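Long-range contacts in digeranylgeranylglycerophospholipid reductase (Sulfolobus acidocaldarius, PDB 4OPC), which uses bound FAD to reduce the double bonds of geranylgeranyl chains, turning unsaturated archaeols into the saturated lipids of archaeal membranes: residues V35-W40 against L120-K125; V154-G159 against G288-T293. All blocks are in the same frame, centred on the assembly; numbering follows the deposited sequence.

Contact 1 of 2, residues V35-W40 against L120-K125; sequences VDSKPW and LTTAMK. With FDA (dihydroflavine-adenine dinucleotide), chain B.
The hydroxyls of Ser37 and Thr122 share a hydrogen bond, OG to OG1, at 2.7 Å. Each oxygen stands anti to its own carbonyl carbon (chi1 -61° and -58°). Next to this pair, Thr121 N donates to Asp36 O and Leu120 N to Lys38 O. The side chains of Val35 and Thr121 cross at about a right angle, CG1 3.8 Å from CG2, and Leu120 CD1 rests on Pro39 CD. Asp36, following strand 32-35 of the Rossmann-type sheet, turns to the cofactor, an acidic residue at the ribose diol being usual in such FAD-binding folds. With CG anti to the backbone N (chi1 -162°), its OD1 takes the ribose O2B of FDA at 2.7 Å and its OD2 takes O3B at 2.6 Å; OD1 also accepts Lys38 N through its anti lone pair, while Gly14 N reaches OD2. An alanine here is likely to leave both ribose hydroxyls without their acceptor and Lys38 N without the one that closes the Asx turn. Ala123 N donates to adenine N1A (3.0 Å) and Ala123 O accepts from N6A. A carboxylate on the ribose and Ala123 backbone groups at N1A and N6A suit this contact to the AMP half of FAD.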
ATOM      1  N   VAL A  35       3.500  -2.553 -19.982  1.00 11.32           N
ATOM      2  CA  VAL A  35       3.983  -3.925 -20.034  1.00 13.35           C
ATOM      3  C   VAL A  35       3.817  -4.595 -18.675  1.00 10.66           C
ATOM      4  O   VAL A  35       3.859  -3.932 -17.628  1.00 11.78           O
ATOM      5  CB  VAL A  35       5.470  -4.004 -20.462  1.00 12.56           C
ATOM      6  CG1 VAL A  35       5.658  -3.393 -21.861  1.00 14.76           C
ATOM      7  CG2 VAL A  35       6.390  -3.330 -19.444  1.00 13.98           C
ATOM      8  N   ASP A  36       3.617  -5.900 -18.681  1.00 12.58           N
ATOM      9  CA  ASP A  36       3.647  -6.671 -17.452  1.00 12.36           C
ATOM     10  C   ASP A  36       4.256  -8.033 -17.742  1.00 12.94           C
ATOM     11  O   ASP A  36       3.959  -8.650 -18.772  1.00 13.50           O
ATOM     12  CB  ASP A  36       2.244  -6.827 -16.857  1.00 13.48           C
ATOM     13  CG  ASP A  36       2.282  -7.232 -15.398  1.00 12.43           C
ATOM     14  OD1 ASP A  36       2.630  -8.394 -15.112  1.00 14.06           O
ATOM     15  OD2 ASP A  36       1.976  -6.376 -14.535  1.00 12.88           O
ATOM     16  N   SER A  37       5.102  -8.510 -16.833  1.00 13.56           N
ATOM     17  CA  SER A  37       5.743  -9.815 -16.972  1.00 13.70           C
ATOM     18  C   SER A  37       4.755 -10.980 -16.981  1.00 15.21           C
ATOM     19  O   SER A  37       5.063 -12.040 -17.511  1.00 16.89           O
ATOM     20  CB  SER A  37       6.733 -10.037 -15.831  1.00 16.61           C
ATOM     21  OG  SER A  37       7.760  -9.061 -15.853  1.00 18.45           O
ATOM     22  N   LYS A  38       3.586 -10.793 -16.383  1.00 14.40           N
ATOM     23  CA  LYS A  38       2.597 -11.868 -16.289  1.00 13.90           C
ATOM     24  C   LYS A  38       1.802 -12.018 -17.576  1.00 14.58           C
ATOM     25  O   LYS A  38       1.612 -11.050 -18.303  1.00 15.59           O
ATOM     26  CB  LYS A  38       1.622 -11.580 -15.151  1.00 14.39           C
ATOM     27  CG  LYS A  38       2.241 -11.696 -13.769  1.00 14.81           C
ATOM     28  CD  LYS A  38       1.269 -11.252 -12.682  1.00 15.04           C
ATOM     29  CE  LYS A  38       1.917 -11.382 -11.310  1.00 16.10           C
ATOM     30  NZ  LYS A  38       0.950 -11.073 -10.225  1.00 16.20           N
ATOM     31  N   PRO A  39       1.302 -13.228 -17.846  1.00 16.66           N
ATOM     32  CA  PRO A  39       0.334 -13.355 -18.938  1.00 16.81           C
ATOM     33  C   PRO A  39      -0.960 -12.659 -18.542  1.00 16.09           C
ATOM     34  O   PRO A  39      -1.280 -12.577 -17.345  1.00 16.45           O
ATOM     35  CB  PRO A  39       0.097 -14.863 -19.013  1.00 19.21           C
ATOM     36  CG  PRO A  39       0.370 -15.357 -17.650  1.00 18.25           C
ATOM     37  CD  PRO A  39       1.488 -14.493 -17.120  1.00 17.80           C
ATOM     38  N   TRP A  40      -1.685 -12.168 -19.538  1.00 18.50           N
ATOM     39  CA  TRP A  40      -2.927 -11.437 -19.340  1.00 15.94           C
ATOM     40  C   TRP A  40      -3.831 -12.001 -18.244  1.00 18.05           C
ATOM     41  O   TRP A  40      -4.248 -11.263 -17.353  1.00 17.72           O
ATOM     42  CB  TRP A  40      -3.709 -11.393 -20.652  1.00 17.21           C
ATOM     43  CG  TRP A  40      -3.644 -10.077 -21.361  1.00 20.23           C
ATOM     44  CD1 TRP A  40      -2.959  -9.788 -22.516  1.00 23.84           C
ATOM     45  CD2 TRP A  40      -4.313  -8.870 -20.979  1.00 19.42           C
ATOM     46  NE1 TRP A  40      -3.166  -8.474 -22.871  1.00 21.87           N
ATOM     47  CE2 TRP A  40      -3.986  -7.888 -21.935  1.00 20.18           C
ATOM     48  CE3 TRP A  40      -5.166  -8.529 -19.925  1.00 24.30           C
ATOM     49  CZ2 TRP A  40      -4.487  -6.586 -21.867  1.00 20.75           C
ATOM     50  CZ3 TRP A  40      -5.651  -7.238 -19.855  1.00 22.81           C
ATOM     51  CH2 TRP A  40      -5.315  -6.284 -20.818  1.00 23.01           C
ATOM     52  N   LEU A 120       3.292 -10.770 -20.740  1.00 14.37           N
ATOM     53  CA  LEU A 120       4.483 -11.626 -20.768  1.00 13.49           C
ATOM     54  C   LEU A 120       5.731 -10.849 -21.206  1.00 13.54           C
ATOM     55  O   LEU A 120       6.616 -11.398 -21.874  1.00 15.76           O
ATOM     56  CB  LEU A 120       4.268 -12.873 -21.635  1.00 17.30           C
ATOM     57  CG  LEU A 120       4.838 -14.165 -21.037  1.00 16.59           C
ATOM     58  CD1 LEU A 120       4.087 -14.591 -19.759  1.00 18.11           C
ATOM     59  CD2 LEU A 120       4.858 -15.289 -22.063  1.00 18.60           C
ATOM     60  N   THR A 121       5.788  -9.576 -20.828  1.00 13.13           N
ATOM     61  CA  THR A 121       6.859  -8.694 -21.259  1.00 12.92           C
ATOM     62  C   THR A 121       7.506  -8.031 -20.061  1.00 14.28           C
ATOM     63  O   THR A 121       6.831  -7.396 -19.258  1.00 13.67           O
ATOM     64  CB  THR A 121       6.336  -7.632 -22.242  1.00 13.38           C
ATOM     65  OG1 THR A 121       5.841  -8.290 -23.412  1.00 14.66           O
ATOM     66  CG2 THR A 121       7.456  -6.680 -22.670  1.00 14.86           C
ATOM     67  N   THR A 122       8.815  -8.198 -19.943  1.00 12.77           N
ATOM     68  CA  THR A 122       9.545  -7.687 -18.788  1.00 12.27           C
ATOM     69  C   THR A 122      10.465  -6.544 -19.196  1.00 12.92           C
ATOM     70  O   THR A 122      11.208  -6.640 -20.181  1.00 14.53           O
ATOM     71  CB  THR A 122      10.382  -8.807 -18.153  1.00 14.73           C
ATOM     72  OG1 THR A 122       9.526  -9.893 -17.773  1.00 15.97           O
ATOM     73  CG2 THR A 122      11.120  -8.300 -16.922  1.00 15.44           C
ATOM     74  N   ALA A 123      10.395  -5.446 -18.452  1.00 12.81           N
ATOM     75  CA  ALA A 123      11.383  -4.387 -18.604  1.00 14.06           C
ATOM     76  C   ALA A 123      12.655  -4.854 -17.907  1.00 14.51           C
ATOM     77  O   ALA A 123      12.692  -5.002 -16.682  1.00 16.60           O
ATOM     78  CB  ALA A 123      10.873  -3.072 -18.033  1.00 13.72           C
ATOM     79  N   MET A 124      13.687  -5.119 -18.699  1.00 14.80           N
ATOM     80  CA  MET A 124      14.906  -5.738 -18.220  1.00 17.11           C
ATOM     81  C   MET A 124      15.913  -4.738 -17.710  1.00 18.11           C
ATOM     82  O   MET A 124      16.622  -5.009 -16.748  1.00 17.70           O
ATOM     83  CB  MET A 124      15.544  -6.567 -19.329  1.00 20.41           C
ATOM     84  CG  MET A 124      14.788  -7.855 -19.613  1.00 22.14           C
ATOM     85  SD  MET A 124      14.716  -8.946 -18.155  1.00 35.34           S
ATOM     86  CE  MET A 124      13.945 -10.421 -18.829  1.00 28.66           C
ATOM     87  N   LYS A 125      16.012  -3.590 -18.363  1.00 14.88           N
ATOM     88  CA  LYS A 125      16.930  -2.576 -17.865  1.00 19.18           C
ATOM     89  C   LYS A 125      16.541  -1.192 -18.345  1.00 17.27           C
ATOM     90  O   LYS A 125      15.931  -1.037 -19.403  1.00 16.87           O
ATOM     91  CB  LYS A 125      18.377  -2.894 -18.233  1.00 28.68           C
ATOM     92  CG  LYS A 125      18.697  -2.727 -19.680  1.00 22.87           C
ATOM     93  CD  LYS A 125      20.173  -3.014 -19.939  1.00 30.81           C
ATOM     94  CE  LYS A 125      20.457  -3.126 -21.426  1.00 32.75           C
ATOM     95  NZ  LYS A 125      21.912  -3.327 -21.714  1.00 34.84           N
TER
HETATM   96  PA  FDA B 501       1.552  -5.282  -7.792  1.00 11.70           P
HETATM   97  O1A FDA B 501       2.601  -6.108  -7.156  1.00 12.00           O
HETATM   98  O2A FDA B 501       0.103  -5.712  -7.598  1.00 12.71           O
HETATM   99  O5B FDA B 501       1.823  -5.213  -9.350  1.00 11.03           O
HETATM  100  C5B FDA B 501       3.166  -5.074  -9.855  1.00 11.04           C
HETATM  101  C4B FDA B 501       3.174  -5.614 -11.260  1.00 11.70           C
HETATM  102  O4B FDA B 501       4.444  -5.321 -11.878  1.00 11.74           O
HETATM  103  C3B FDA B 501       2.971  -7.129 -11.374  1.00 12.68           C
HETATM  104  O3B FDA B 501       1.820  -7.434 -12.159  1.00 12.98           O
HETATM  105  C2B FDA B 501       4.302  -7.637 -11.962  1.00 12.65           C
HETATM  106  O2B FDA B 501       4.128  -8.743 -12.834  1.00 13.64           O
HETATM  107  C1B FDA B 501       4.800  -6.408 -12.708  1.00 11.82           C
HETATM  108  N9A FDA B 501       6.238  -6.298 -12.920  1.00 11.73           N
HETATM  109  C8A FDA B 501       7.219  -6.260 -11.959  1.00 11.96           C
HETATM  110  N7A FDA B 501       8.427  -6.070 -12.437  1.00 11.86           N
HETATM  111  C5A FDA B 501       8.225  -5.964 -13.806  1.00 11.31           C
HETATM  112  C6A FDA B 501       9.104  -5.704 -14.875  1.00 11.73           C
HETATM  113  N6A FDA B 501      10.404  -5.446 -14.722  1.00 13.27           N
HETATM  114  N1A FDA B 501       8.572  -5.609 -16.110  1.00 11.89           N
HETATM  115  C2A FDA B 501       7.262  -5.825 -16.266  1.00 12.57           C
HETATM  116  N3A FDA B 501       6.331  -6.038 -15.333  1.00 12.19           N
HETATM  117  C4A FDA B 501       6.879  -6.068 -14.112  1.00 11.53           C
HETATM  118  N1  FDA B 501      -4.192  -3.871   0.071  1.00 10.95           N
HETATM  119  C2  FDA B 501      -5.512  -3.503   0.135  1.00 11.33           C
HETATM  120  O2  FDA B 501      -5.895  -2.418  -0.293  1.00 11.95           O
HETATM  121  N3  FDA B 501      -6.388  -4.412   0.667  1.00 11.51           N
HETATM  122  C4  FDA B 501      -6.081  -5.622   1.254  1.00 11.85           C
HETATM  123  O4  FDA B 501      -6.985  -6.394   1.568  1.00 12.91           O
HETATM  124  C4X FDA B 501      -4.703  -5.924   1.219  1.00 11.30           C
HETATM  125  N5  FDA B 501      -4.276  -7.112   1.737  1.00 11.23           N
HETATM  126  C5X FDA B 501      -3.019  -7.591   1.430  1.00 10.87           C
HETATM  127  C6  FDA B 501      -2.677  -8.905   1.714  1.00 11.82           C
HETATM  128  C7  FDA B 501      -1.454  -9.437   1.335  1.00 11.46           C
HETATM  129  C7M FDA B 501      -1.187 -10.904   1.551  1.00 12.64           C
HETATM  130  C8  FDA B 501      -0.517  -8.616   0.690  1.00 11.22           C
HETATM  131  C8M FDA B 501       0.796  -9.185   0.202  1.00 13.20           C
HETATM  132  C9  FDA B 501      -0.847  -7.286   0.420  1.00 10.98           C
HETATM  133  C9A FDA B 501      -2.092  -6.772   0.762  1.00 10.94           C
HETATM  134  N10 FDA B 501      -2.476  -5.444   0.467  1.00 10.59           N
HETATM  135  C10 FDA B 501      -3.800  -5.079   0.588  1.00 11.36           C
HETATM  136  C1' FDA B 501      -1.576  -4.524  -0.273  1.00 10.80           C
HETATM  137  C2' FDA B 501      -1.929  -4.505  -1.771  1.00 11.01           C
HETATM  138  O2' FDA B 501      -2.124  -5.835  -2.260  1.00 11.03           O
HETATM  139  C3' FDA B 501      -0.803  -3.852  -2.577  1.00 11.05           C
HETATM  140  O3' FDA B 501      -0.442  -2.638  -1.931  1.00 10.86           O
HETATM  141  C4' FDA B 501      -1.158  -3.488  -4.025  1.00 11.09           C
HETATM  142  O4' FDA B 501      -1.782  -4.578  -4.703  1.00 11.32           O
HETATM  143  C5' FDA B 501       0.062  -3.030  -4.790  1.00 10.85           C
HETATM  144  O5' FDA B 501      -0.282  -2.797  -6.171  1.00 10.69           O
HETATM  145  P   FDA B 501       0.865  -2.471  -7.224  1.00 10.86           P
HETATM  146  O1P FDA B 501       0.196  -2.269  -8.520  1.00 10.79           O
HETATM  147  O2P FDA B 501       1.792  -1.375  -6.719  1.00 10.79           O
HETATM  148  O3P FDA B 501       1.782  -3.782  -7.250  1.00 10.86           O

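Contact 2 of 2, residues V154-G159 against G288-T293; sequences VVEATG and GDSGFT. With FDA (dihydroflavine-adenine dinucleotide), chain B.
Ser290 OG donates to Glu156 OE1 at 2.8 Å, joining the end of strand 153-156 of the Rossmann-type FAD-binding sheet to the 3-10 turn 289-290 beside the diphosphate. The Glu156 side chain runs out bent from CB (chi1 -141°, chi2 -85°): CG leads to CD, which lies 3.5 Å from Ser290 OG, and the carboxylate then divides its work. OE1 is gripped by three donors, Ser290 OG from well above the carboxylate plane, Thr158 OG1 at 2.8 Å on the syn side but tilted out of the plane, and Thr158 N from above the plane. OE2 accepts from the backbone N of Phe164 and of Arg165, so both oxygens of this buried group are satisfied, an environment likely to favour the ionised form. Ser290 reaches OE1 because its OG stands anti to its backbone N (chi1 -177°), and its CB also lies close to Gly159 O. Asp289 CB lies against Gly159 C, while its OD1 accepts from the ribityl O3' of FDA and its N donates to phosphate O2P. Gly159 and Gly288 have positive phi, and a side chain on either would clash with a phosphate oxygen of FDA. Between the segments sits one water: it accepts from Gly159 N (2.8 Å) and Ser290 N (3.1 Å) and donates to FDA O2P at 2.7 Å.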
ATOM      1  N   VAL A 154       8.881   7.223 -17.790  1.00 11.30           N
ATOM      2  CA  VAL A 154       8.609   5.857 -17.370  1.00 11.27           C
ATOM      3  C   VAL A 154       7.814   5.935 -16.068  1.00 10.81           C
ATOM      4  O   VAL A 154       8.179   6.686 -15.153  1.00 11.99           O
ATOM      5  CB  VAL A 154       9.908   5.070 -17.122  1.00 11.08           C
ATOM      6  CG1 VAL A 154       9.618   3.762 -16.382  1.00 14.15           C
ATOM      7  CG2 VAL A 154      10.617   4.756 -18.433  1.00 13.23           C
ATOM      8  N   VAL A 155       6.717   5.191 -15.996  1.00 11.27           N
ATOM      9  CA  VAL A 155       5.983   5.034 -14.750  1.00 10.93           C
ATOM     10  C   VAL A 155       6.392   3.682 -14.190  1.00 10.61           C
ATOM     11  O   VAL A 155       6.118   2.640 -14.794  1.00 12.64           O
ATOM     12  CB  VAL A 155       4.459   5.092 -14.982  1.00 10.50           C
ATOM     13  CG1 VAL A 155       3.722   4.780 -13.697  1.00 12.84           C
ATOM     14  CG2 VAL A 155       4.059   6.462 -15.512  1.00 13.58           C
ATOM     15  N   GLU A 156       7.111   3.702 -13.070  1.00 10.38           N
ATOM     16  CA  GLU A 156       7.621   2.494 -12.441  1.00 10.55           C
ATOM     17  C   GLU A 156       6.563   1.992 -11.468  1.00 11.66           C
ATOM     18  O   GLU A 156       6.349   2.571 -10.404  1.00 11.08           O
ATOM     19  CB  GLU A 156       8.932   2.806 -11.703  1.00 12.00           C
ATOM     20  CG  GLU A 156      10.007   1.726 -11.816  1.00 13.77           C
ATOM     21  CD  GLU A 156       9.881   0.602 -10.792  1.00 11.90           C
ATOM     22  OE1 GLU A 156       8.777   0.389 -10.261  1.00 12.06           O
ATOM     23  OE2 GLU A 156      10.882  -0.107 -10.554  1.00 11.89           O
ATOM     24  N   ALA A 157       5.895   0.914 -11.855  1.00 10.81           N
ATOM     25  CA  ALA A 157       4.772   0.372 -11.110  1.00 10.10           C
ATOM     26  C   ALA A 157       4.994  -1.127 -10.887  1.00 10.61           C
ATOM     27  O   ALA A 157       4.066  -1.932 -11.003  1.00 10.53           O
ATOM     28  CB  ALA A 157       3.476   0.626 -11.871  1.00 12.05           C
ATOM     29  N   THR A 158       6.231  -1.489 -10.561  1.00 10.28           N
ATOM     30  CA  THR A 158       6.642  -2.894 -10.509  1.00 10.77           C
ATOM     31  C   THR A 158       6.341  -3.589  -9.180  1.00 10.77           C
ATOM     32  O   THR A 158       6.748  -4.734  -8.958  1.00 11.82           O
ATOM     33  CB  THR A 158       8.150  -3.046 -10.806  1.00 11.06           C
ATOM     34  OG1 THR A 158       8.897  -2.372  -9.783  1.00 11.71           O
ATOM     35  CG2 THR A 158       8.519  -2.492 -12.190  1.00 13.14           C
ATOM     36  N   GLY A 159       5.604  -2.919  -8.302  1.00 10.15           N
ATOM     37  CA  GLY A 159       5.318  -3.468  -6.983  1.00 11.30           C
ATOM     38  C   GLY A 159       6.552  -3.587  -6.101  1.00  9.48           C
ATOM     39  O   GLY A 159       7.550  -2.897  -6.317  1.00 11.08           O
ATOM     40  N   GLY A 288       2.622   3.038  -6.514  1.00 10.03           N
ATOM     41  CA  GLY A 288       2.257   1.779  -5.889  1.00 10.15           C
ATOM     42  C   GLY A 288       3.271   1.263  -4.880  1.00  9.17           C
ATOM     43  O   GLY A 288       4.041   2.040  -4.287  1.00 10.65           O
ATOM     44  N   ASP A 289       3.281  -0.052  -4.685  1.00  9.58           N
ATOM     45  CA  ASP A 289       4.209  -0.648  -3.725  1.00  9.74           C
ATOM     46  C   ASP A 289       5.665  -0.282  -4.024  1.00 10.29           C
ATOM     47  O   ASP A 289       6.466  -0.174  -3.093  1.00 11.14           O
ATOM     48  CB  ASP A 289       4.101  -2.181  -3.685  1.00 10.97           C
ATOM     49  CG  ASP A 289       2.854  -2.690  -2.966  1.00 11.27           C
ATOM     50  OD1 ASP A 289       2.068  -1.882  -2.430  1.00 12.29           O
ATOM     51  OD2 ASP A 289       2.675  -3.933  -2.937  1.00 12.34           O
ATOM     52  N   SER A 290       6.021  -0.123  -5.301  1.00  9.62           N
ATOM     53  CA  SER A 290       7.384   0.272  -5.636  1.00  9.44           C
ATOM     54  C   SER A 290       7.752   1.612  -5.020  1.00 10.64           C
ATOM     55  O   SER A 290       8.914   1.850  -4.726  1.00 11.28           O
ATOM     56  CB  SER A 290       7.552   0.326  -7.152  1.00 10.72           C
ATOM     57  OG  SER A 290       8.894   0.640  -7.475  1.00 11.75           O
ATOM     58  N   GLY A 291       6.760   2.483  -4.850  1.00  9.82           N
ATOM     59  CA  GLY A 291       6.954   3.778  -4.217  1.00 11.30           C
ATOM     60  C   GLY A 291       6.526   3.811  -2.760  1.00 11.00           C
ATOM     61  O   GLY A 291       6.412   4.887  -2.175  1.00 11.03           O
ATOM     62  N   PHE A 292       6.263   2.640  -2.189  1.00 10.50           N
ATOM     63  CA  PHE A 292       5.863   2.491  -0.780  1.00  9.60           C
ATOM     64  C   PHE A 292       4.576   3.253  -0.450  1.00 11.32           C
ATOM     65  O   PHE A 292       4.522   3.970   0.550  1.00 13.19           O
ATOM     66  CB  PHE A 292       6.982   2.916   0.195  1.00 11.63           C
ATOM     67  CG  PHE A 292       8.342   2.346  -0.132  1.00 11.52           C
ATOM     68  CD1 PHE A 292       8.490   1.049  -0.618  1.00 11.66           C
ATOM     69  CD2 PHE A 292       9.481   3.124   0.051  1.00 11.88           C
ATOM     70  CE1 PHE A 292       9.733   0.534  -0.897  1.00 12.25           C
ATOM     71  CE2 PHE A 292      10.734   2.617  -0.247  1.00 14.20           C
ATOM     72  CZ  PHE A 292      10.860   1.328  -0.725  1.00 14.60           C
ATOM     73  N   THR A 293       3.532   3.071  -1.251  1.00 10.57           N
ATOM     74  CA  THR A 293       2.274   3.802  -1.036  1.00 11.94           C
ATOM     75  C   THR A 293       1.291   3.207   0.007  1.00 14.57           C
ATOM     76  O   THR A 293       0.232   3.765   0.277  1.00 17.50           O
ATOM     77  CB  THR A 293       1.566   4.068  -2.372  1.00 12.07           C
ATOM     78  OG1 THR A 293       1.428   2.836  -3.097  1.00 14.36           O
ATOM     79  CG2 THR A 293       2.382   5.040  -3.213  1.00 12.37           C
TER
HETATM   80  PA  FDA B 501       1.552  -5.282  -7.792  1.00 11.70           P
HETATM   81  O1A FDA B 501       2.601  -6.108  -7.156  1.00 12.00           O
HETATM   82  O2A FDA B 501       0.103  -5.712  -7.598  1.00 12.71           O
HETATM   83  O5B FDA B 501       1.823  -5.213  -9.350  1.00 11.03           O
HETATM   84  C5B FDA B 501       3.166  -5.074  -9.855  1.00 11.04           C
HETATM   85  C4B FDA B 501       3.174  -5.614 -11.260  1.00 11.70           C
HETATM   86  O4B FDA B 501       4.444  -5.321 -11.878  1.00 11.74           O
HETATM   87  C3B FDA B 501       2.971  -7.129 -11.374  1.00 12.68           C
HETATM   88  O3B FDA B 501       1.820  -7.434 -12.159  1.00 12.98           O
HETATM   89  C2B FDA B 501       4.302  -7.637 -11.962  1.00 12.65           C
HETATM   90  O2B FDA B 501       4.128  -8.743 -12.834  1.00 13.64           O
HETATM   91  C1B FDA B 501       4.800  -6.408 -12.708  1.00 11.82           C
HETATM   92  N9A FDA B 501       6.238  -6.298 -12.920  1.00 11.73           N
HETATM   93  C8A FDA B 501       7.219  -6.260 -11.959  1.00 11.96           C
HETATM   94  N7A FDA B 501       8.427  -6.070 -12.437  1.00 11.86           N
HETATM   95  C5A FDA B 501       8.225  -5.964 -13.806  1.00 11.31           C
HETATM   96  C6A FDA B 501       9.104  -5.704 -14.875  1.00 11.73           C
HETATM   97  N6A FDA B 501      10.404  -5.446 -14.722  1.00 13.27           N
HETATM   98  N1A FDA B 501       8.572  -5.609 -16.110  1.00 11.89           N
HETATM   99  C2A FDA B 501       7.262  -5.825 -16.266  1.00 12.57           C
HETATM  100  N3A FDA B 501       6.331  -6.038 -15.333  1.00 12.19           N
HETATM  101  C4A FDA B 501       6.879  -6.068 -14.112  1.00 11.53           C
HETATM  102  N1  FDA B 501      -4.192  -3.871   0.071  1.00 10.95           N
HETATM  103  C2  FDA B 501      -5.512  -3.503   0.135  1.00 11.33           C
HETATM  104  O2  FDA B 501      -5.895  -2.418  -0.293  1.00 11.95           O
HETATM  105  N3  FDA B 501      -6.388  -4.412   0.667  1.00 11.51           N
HETATM  106  C4  FDA B 501      -6.081  -5.622   1.254  1.00 11.85           C
HETATM  107  O4  FDA B 501      -6.985  -6.394   1.568  1.00 12.91           O
HETATM  108  C4X FDA B 501      -4.703  -5.924   1.219  1.00 11.30           C
HETATM  109  N5  FDA B 501      -4.276  -7.112   1.737  1.00 11.23           N
HETATM  110  C5X FDA B 501      -3.019  -7.591   1.430  1.00 10.87           C
HETATM  111  C6  FDA B 501      -2.677  -8.905   1.714  1.00 11.82           C
HETATM  112  C7  FDA B 501      -1.454  -9.437   1.335  1.00 11.46           C
HETATM  113  C7M FDA B 501      -1.187 -10.904   1.551  1.00 12.64           C
HETATM  114  C8  FDA B 501      -0.517  -8.616   0.690  1.00 11.22           C
HETATM  115  C8M FDA B 501       0.796  -9.185   0.202  1.00 13.20           C
HETATM  116  C9  FDA B 501      -0.847  -7.286   0.420  1.00 10.98           C
HETATM  117  C9A FDA B 501      -2.092  -6.772   0.762  1.00 10.94           C
HETATM  118  N10 FDA B 501      -2.476  -5.444   0.467  1.00 10.59           N
HETATM  119  C10 FDA B 501      -3.800  -5.079   0.588  1.00 11.36           C
HETATM  120  C1' FDA B 501      -1.576  -4.524  -0.273  1.00 10.80           C
HETATM  121  C2' FDA B 501      -1.929  -4.505  -1.771  1.00 11.01           C
HETATM  122  O2' FDA B 501      -2.124  -5.835  -2.260  1.00 11.03           O
HETATM  123  C3' FDA B 501      -0.803  -3.852  -2.577  1.00 11.05           C
HETATM  124  O3' FDA B 501      -0.442  -2.638  -1.931  1.00 10.86           O
HETATM  125  C4' FDA B 501      -1.158  -3.488  -4.025  1.00 11.09           C
HETATM  126  O4' FDA B 501      -1.782  -4.578  -4.703  1.00 11.32           O
HETATM  127  C5' FDA B 501       0.062  -3.030  -4.790  1.00 10.85           C
HETATM  128  O5' FDA B 501      -0.282  -2.797  -6.171  1.00 10.69           O
HETATM  129  P   FDA B 501       0.865  -2.471  -7.224  1.00 10.86           P
HETATM  130  O1P FDA B 501       0.196  -2.269  -8.520  1.00 10.79           O
HETATM  131  O2P FDA B 501       1.792  -1.375  -6.719  1.00 10.79           O
HETATM  132  O3P FDA B 501       1.782  -3.782  -7.250  1.00 10.86           O
HETATM  133  O   HOH W   1       4.177  -0.528  -7.756  1.00 10.86           O

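In the fold
From the N terminus the chain lays down strand 9-12, helix 16-25 and strand 32-35, and contact 1 begins where that last strand ends. It closes when strand 121-129 returns after a 79-residue excursion, joining the six-stranded FAD-binding sheet to the smaller four-stranded one. Contact 2 starts at the end of strand 153-156 and closes 128 residues on, past much of the eight-stranded sheet, in the loop before helix 302-322. The two loops follow in series, neither nesting nor crossing. The contact centres are about 15 Å apart and the contacts do not touch, but one FDA spans both: contact 1 holds adenine and ribose, contact 2 meets adenine from Thr158 and continues along the diphosphate to the ribityl chain.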